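PDB 2AZQ: catechol 1,2-dioxygenase from Pseudomonas putida, which probably catalyses the iron(III)-dependent intradiol cleavage of catechol by dioxygen to cis,cis-muconate, the first step of this branch of the beta-ketoadipate pathway. Local coordinates for residues Val131-Gln136 with Ile192-Tyr197; Gly260-Val265 with Arg280-Ser285. One frame throughout, in Å; residues are numbered along the deposited sequence.

Interaction 1. Residues Val131-Gln136 with Ile192-Tyr197; sequences VVMFLQ and IVPSGY. With FE (Fe (III) ion), chain B.
Val131 and Val193 are joined by one backbone hydrogen bond at the point where two antiparallel strands part, and from there the chain leaves as a loop that leads to an iron ligand, Tyr197. Val193 N donates to Val131 O at 2.9 Å, with an N-H...O angle of 163°. Ile192 CA also lies near the same carbonyl oxygen, Val131 O, in a weak CA-H...O contact. Val132 and Ile192 form a non-hydrogen-bonded pair next to this bond, their side chains diverging. The two valines lie side by side and point the same way, with Val131 CG1 3.8 Å from Val193 CG2. Met133 comes in from the strand: its CG is anti to the backbone N (chi1 167°), and a bend at the last torsion brings the terminal methyl against the loop. There Met133 CE reaches Val193 CG2 at 3.7 Å, and the methyl also comes near Pro194, though its exact placement there is doubtful. Beyond Pro194 the loop leads to Tyr197, whose OH binds the iron(III) ion at 1.8 Å, the metal lying at the ring edge and in its plane; Tyr163, His221 and His223 complete the protein ligands, the set characteristic of intradiol dioxygenases. Strand 132-140 is flanked by strand 186-192, from which the loop departs, and by strand 281-289, whose Ala282 touches Val131 and Val193, while Phe240 of strand 234-240 packs on Met133 and Pro194.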
loop_
_atom_site.group_PDB
_atom_site.type_symbol
_atom_site.label_atom_id
_atom_site.label_comp_id
_atom_site.label_asym_id
_atom_site.label_seq_id
_atom_site.Cartn_x
_atom_site.Cartn_y
_atom_site.Cartn_z
ATOM N N VAL A 131 -30.085 19.682 -12.756
ATOM C CA VAL A 131 -31.479 19.584 -12.416
ATOM C C VAL A 131 -31.483 19.916 -10.929
ATOM O O VAL A 131 -30.777 19.273 -10.166
ATOM C CB VAL A 131 -31.966 18.128 -12.650
ATOM C CG1 VAL A 131 -33.366 17.901 -12.063
ATOM C CG2 VAL A 131 -31.938 17.837 -14.123
ATOM N N VAL A 132 -32.227 20.947 -10.532
ATOM C CA VAL A 132 -32.332 21.303 -9.119
ATOM C C VAL A 132 -32.960 20.079 -8.478
ATOM O O VAL A 132 -33.825 19.428 -9.079
ATOM C CB VAL A 132 -33.286 22.511 -8.884
ATOM C CG1 VAL A 132 -33.600 22.671 -7.397
ATOM C CG2 VAL A 132 -32.653 23.775 -9.411
ATOM N N MET A 133 -32.506 19.749 -7.279
ATOM C CA MET A 133 -33.041 18.618 -6.552
ATOM C C MET A 133 -33.485 19.123 -5.208
ATOM O O MET A 133 -32.721 19.826 -4.546
ATOM C CB MET A 133 -31.974 17.568 -6.317
ATOM C CG MET A 133 -32.394 16.515 -5.294
ATOM S SD MET A 133 -31.008 15.518 -4.728
ATOM C CE MET A 133 -30.445 14.884 -6.220
ATOM N N PHE A 134 -34.715 18.803 -4.811
ATOM C CA PHE A 134 -35.194 19.214 -3.502
ATOM C C PHE A 134 -35.176 17.988 -2.656
ATOM O O PHE A 134 -35.861 17.003 -2.955
ATOM C CB PHE A 134 -36.592 19.816 -3.554
ATOM C CG PHE A 134 -36.611 21.189 -4.114
ATOM C CD1 PHE A 134 -36.807 21.400 -5.468
ATOM C CD2 PHE A 134 -36.293 22.273 -3.302
ATOM C CE1 PHE A 134 -36.682 22.668 -6.007
ATOM C CE2 PHE A 134 -36.163 23.537 -3.819
ATOM C CZ PHE A 134 -36.357 23.743 -5.181
ATOM N N LEU A 135 -34.387 18.069 -1.592
ATOM C CA LEU A 135 -34.174 16.972 -0.665
ATOM C C LEU A 135 -34.792 17.255 0.693
ATOM O O LEU A 135 -34.474 18.269 1.311
ATOM C CB LEU A 135 -32.664 16.795 -0.545
ATOM C CG LEU A 135 -32.027 15.530 -0.000
ATOM C CD1 LEU A 135 -32.730 14.282 -0.547
ATOM C CD2 LEU A 135 -30.570 15.552 -0.444
ATOM N N GLN A 136 -35.694 16.395 1.159
ATOM C CA GLN A 136 -36.296 16.619 2.483
ATOM C C GLN A 136 -36.764 15.362 3.183
ATOM O O GLN A 136 -37.088 14.364 2.546
ATOM C CB GLN A 136 -37.471 17.590 2.419
ATOM C CG GLN A 136 -38.726 17.035 1.816
ATOM C CD GLN A 136 -39.864 18.041 1.871
ATOM O OE1 GLN A 136 -39.652 19.238 1.624
ATOM N NE2 GLN A 136 -41.084 17.565 2.165
ATOM N N ILE A 192 -28.661 19.891 -6.311
ATOM C CA ILE A 192 -28.704 19.417 -7.694
ATOM C C ILE A 192 -28.517 17.906 -7.802
ATOM O O ILE A 192 -27.790 17.287 -7.023
ATOM C CB ILE A 192 -27.644 20.093 -8.598
ATOM C CG1 ILE A 192 -26.232 19.676 -8.180
ATOM C CG2 ILE A 192 -27.806 21.610 -8.548
ATOM C CD1 ILE A 192 -25.178 20.147 -9.127
ATOM N N VAL A 193 -29.192 17.299 -8.764
ATOM C CA VAL A 193 -29.074 15.860 -8.944
ATOM C C VAL A 193 -27.622 15.517 -9.242
ATOM O O VAL A 193 -27.062 16.014 -10.198
ATOM C CB VAL A 193 -29.997 15.388 -10.084
ATOM C CG1 VAL A 193 -29.744 13.951 -10.367
ATOM C CG2 VAL A 193 -31.452 15.618 -9.690
ATOM N N PRO A 194 -26.996 14.670 -8.416
ATOM C CA PRO A 194 -25.596 14.263 -8.586
ATOM C C PRO A 194 -25.454 13.205 -9.634
ATOM O O PRO A 194 -26.396 12.522 -9.945
ATOM C CB PRO A 194 -25.242 13.719 -7.208
ATOM C CG PRO A 194 -26.500 12.975 -6.867
ATOM C CD PRO A 194 -27.561 14.039 -7.205
ATOM N N SER A 195 -24.267 13.047 -10.185
ATOM C CA SER A 195 -24.086 12.006 -11.185
ATOM C C SER A 195 -23.331 10.830 -10.590
ATOM O O SER A 195 -22.590 10.966 -9.587
ATOM C CB SER A 195 -23.300 12.531 -12.388
ATOM O OG SER A 195 -23.958 13.645 -12.934
ATOM N N GLY A 196 -23.554 9.668 -11.199
ATOM C CA GLY A 196 -22.826 8.490 -10.796
ATOM C C GLY A 196 -21.422 8.800 -11.305
ATOM O O GLY A 196 -21.224 9.739 -12.098
ATOM N N TYR A 197 -20.431 8.041 -10.864
ATOM C CA TYR A 197 -19.072 8.294 -11.294
ATOM C C TYR A 197 -18.275 7.022 -11.359
ATOM O O TYR A 197 -18.672 6.000 -10.838
ATOM C CB TYR A 197 -18.418 9.322 -10.351
ATOM C CG TYR A 197 -18.569 9.050 -8.868
ATOM C CD1 TYR A 197 -17.690 8.176 -8.190
ATOM C CD2 TYR A 197 -19.598 9.655 -8.138
ATOM C CE1 TYR A 197 -17.841 7.907 -6.811
ATOM C CE2 TYR A 197 -19.764 9.399 -6.767
ATOM C CZ TYR A 197 -18.891 8.518 -6.105
ATOM O OH TYR A 197 -19.128 8.190 -4.779
HETATM FE FE FE B . -19.601 8.711 -3.135
#

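Interaction 2. Residues Gly260-Val265 with Arg280-Ser285; sequences GELRFV and RFAELS
Arg280 lays its guanidinium flat over one face of the Phe264 ring, the planes only 16° apart and the two centres separated by 3.8 Å. NH2 sits over the middle of the ring, whereas CZ is off-centre, so this is an offset cation-pi stack. An extended side chain, with CG anti to the backbone N (chi1 179°), carries the group from the residue just before strand 281-289 across to Phe264. Arg280 NH1 has a second, long and weak ion-pair partner in Glu266. Val265 and Phe281 meet on the other face of the sheet in a different way: they lie side by side, and Val265 CB rests over the aromatic face, 3.7 Å from the centroid of the Phe281 ring, as a CH-pi contact. The edge of that ring is turned to Glu283 CG. With an alanine here instead of Phe281, Val265 is likely to lose the ring face it rests on, and Phe134 its edge-to-face partner.

These pairs ride on an antiparallel ladder of the mixed beta-sheet in the dioxygenase domain. Arg263 and Glu283 form a hydrogen-bonded pair, with Arg263 N to Glu283 O at 2.9 Å; Phe264 and Ala282 follow as a non-hydrogen-bonded pair, and Val265 with Phe281 as another hydrogen-bonded one, Val265 N to Phe281 O at 3.1 Å. The side chain of Glu283 passes that of Val265 at a slant, and its carboxylate is matched by a salt bridge to Arg274. Beyond the ladder, Leu284 CD1 lies 3.7 Å from Gly260 CA and also packs against Glu261 O, while its side chain further meets Ile238 and Phe240 of strand 234-240.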
loop_
_atom_site.group_PDB
_atom_site.type_symbol
_atom_site.label_atom_id
_atom_site.label_comp_id
_atom_site.label_asym_id
_atom_site.label_seq_id
_atom_site.Cartn_x
_atom_site.Cartn_y
_atom_site.Cartn_z
ATOM N N GLY A 260 -33.761 5.819 -3.051
ATOM C CA GLY A 260 -34.598 6.992 -3.046
ATOM C C GLY A 260 -35.462 6.970 -4.282
ATOM O O GLY A 260 -35.028 6.571 -5.360
ATOM N N GLU A 261 -36.710 7.372 -4.119
ATOM C CA GLU A 261 -37.638 7.409 -5.235
ATOM C C GLU A 261 -37.702 8.879 -5.637
ATOM O O GLU A 261 -38.211 9.734 -4.904
ATOM C CB GLU A 261 -39.007 6.890 -4.796
ATOM C CG GLU A 261 -39.928 6.575 -5.945
ATOM C CD GLU A 261 -39.288 5.593 -6.931
ATOM O OE1 GLU A 261 -38.884 4.481 -6.479
ATOM O OE2 GLU A 261 -39.200 5.945 -8.147
ATOM N N LEU A 262 -37.151 9.171 -6.798
ATOM C CA LEU A 262 -37.110 10.527 -7.261
ATOM C C LEU A 262 -38.352 10.855 -8.088
ATOM O O LEU A 262 -38.816 10.035 -8.879
ATOM C CB LEU A 262 -35.836 10.720 -8.070
ATOM C CG LEU A 262 -35.676 12.129 -8.620
ATOM C CD1 LEU A 262 -35.537 13.115 -7.451
ATOM C CD2 LEU A 262 -34.461 12.176 -9.525
ATOM N N ARG A 263 -38.895 12.056 -7.883
ATOM C CA ARG A 263 -40.090 12.496 -8.605
ATOM C C ARG A 263 -39.791 13.778 -9.353
ATOM O O ARG A 263 -39.305 14.755 -8.768
ATOM C CB ARG A 263 -41.262 12.726 -7.638
ATOM C CG ARG A 263 -41.322 11.658 -6.577
ATOM C CD ARG A 263 -42.598 11.677 -5.728
ATOM N NE ARG A 263 -42.386 10.989 -4.439
ATOM C CZ ARG A 263 -43.346 10.567 -3.608
ATOM N NH1 ARG A 263 -44.641 10.748 -3.914
ATOM N NH2 ARG A 263 -42.998 9.988 -2.451
ATOM N N PHE A 264 -40.072 13.760 -10.651
ATOM C CA PHE A 264 -39.854 14.928 -11.477
ATOM C C PHE A 264 -41.079 15.807 -11.674
ATOM O O PHE A 264 -42.159 15.336 -12.023
ATOM C CB PHE A 264 -39.295 14.510 -12.823
ATOM C CG PHE A 264 -37.907 13.984 -12.739
ATOM C CD1 PHE A 264 -37.665 12.634 -12.542
ATOM C CD2 PHE A 264 -36.820 14.857 -12.809
ATOM C CE1 PHE A 264 -36.352 12.158 -12.419
ATOM C CE2 PHE A 264 -35.504 14.389 -12.686
ATOM C CZ PHE A 264 -35.272 13.042 -12.492
ATOM N N VAL A 265 -40.900 17.099 -11.436
ATOM C CA VAL A 265 -41.968 18.070 -11.600
ATOM C C VAL A 265 -41.618 18.919 -12.837
ATOM O O VAL A 265 -40.559 19.539 -12.875
ATOM C CB VAL A 265 -42.081 18.930 -10.312
ATOM C CG1 VAL A 265 -43.078 20.030 -10.487
ATOM C CG2 VAL A 265 -42.521 18.055 -9.163
ATOM N N ARG A 280 -38.321 22.062 -15.163
ATOM C CA ARG A 280 -38.044 20.777 -14.484
ATOM C C ARG A 280 -37.129 20.821 -13.259
ATOM O O ARG A 280 -36.213 21.636 -13.175
ATOM C CB ARG A 280 -37.478 19.783 -15.503
ATOM C CG ARG A 280 -37.111 18.417 -15.012
ATOM C CD ARG A 280 -37.052 17.499 -16.229
ATOM N NE ARG A 280 -36.475 16.186 -15.950
ATOM C CZ ARG A 280 -37.120 15.031 -16.089
ATOM N NH1 ARG A 280 -38.382 15.009 -16.505
ATOM N NH2 ARG A 280 -36.493 13.886 -15.837
ATOM N N PHE A 281 -37.406 19.941 -12.304
ATOM C CA PHE A 281 -36.617 19.827 -11.089
ATOM C C PHE A 281 -36.985 18.511 -10.412
ATOM O O PHE A 281 -38.024 17.915 -10.714
ATOM C CB PHE A 281 -36.857 21.016 -10.164
ATOM C CG PHE A 281 -38.173 21.002 -9.482
ATOM C CD1 PHE A 281 -38.397 20.179 -8.395
ATOM C CD2 PHE A 281 -39.196 21.811 -9.923
ATOM C CE1 PHE A 281 -39.613 20.163 -7.756
ATOM C CE2 PHE A 281 -40.422 21.799 -9.285
ATOM C CZ PHE A 281 -40.628 20.966 -8.192
ATOM N N ALA A 282 -36.121 18.039 -9.516
ATOM C CA ALA A 282 -36.357 16.770 -8.852
ATOM C C ALA A 282 -36.789 16.998 -7.438
ATOM O O ALA A 282 -36.520 18.049 -6.866
ATOM C CB ALA A 282 -35.096 15.920 -8.888
ATOM N N GLU A 283 -37.497 16.011 -6.904
ATOM C CA GLU A 283 -37.976 16.032 -5.526
ATOM C C GLU A 283 -37.761 14.659 -4.968
ATOM O O GLU A 283 -38.084 13.655 -5.599
ATOM C CB GLU A 283 -39.454 16.381 -5.436
ATOM C CG GLU A 283 -39.733 17.806 -5.805
ATOM C CD GLU A 283 -41.167 18.198 -5.554
ATOM O OE1 GLU A 283 -41.517 19.350 -5.891
ATOM O OE2 GLU A 283 -41.936 17.362 -5.022
ATOM N N LEU A 284 -37.213 14.624 -3.773
ATOM C CA LEU A 284 -36.905 13.371 -3.130
ATOM C C LEU A 284 -37.079 13.520 -1.614
ATOM O O LEU A 284 -36.601 14.483 -0.983
ATOM C CB LEU A 284 -35.470 12.974 -3.526
ATOM C CG LEU A 284 -34.762 11.782 -2.871
ATOM C CD1 LEU A 284 -35.620 10.521 -2.931
ATOM C CD2 LEU A 284 -33.440 11.570 -3.580
ATOM N N SER A 285 -37.813 12.588 -1.025
ATOM C CA SER A 285 -38.029 12.644 0.414
ATOM C C SER A 285 -37.585 11.320 1.000
ATOM O O SER A 285 -37.910 10.250 0.493
ATOM C CB SER A 285 -39.495 12.899 0.741
ATOM O OG SER A 285 -40.272 11.785 0.368
#

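How the interactions relate
Both interactions belong to one sheet, in which strands 132-140 and 281-289 are direct neighbours; their centres are about 9 Å apart. Probable backbone hydrogen bonds join them, Val132 O to Ala282 N at 2.7 Å and Phe134 N to Ala282 O at 2.8 Å. Interaction 1 is the smaller and holds no exposed touching residue: a single bond and apolar packing mark where a strand gives way to the loop that leads to an iron ligand. Interaction 2 is a short antiparallel ladder of three pairs with over twice the buried surface. Its chemistry follows its place, with Phe281, Ala282 and Leu284 buried, and charged residues and the arginine-aromatic stack at the exposed margin.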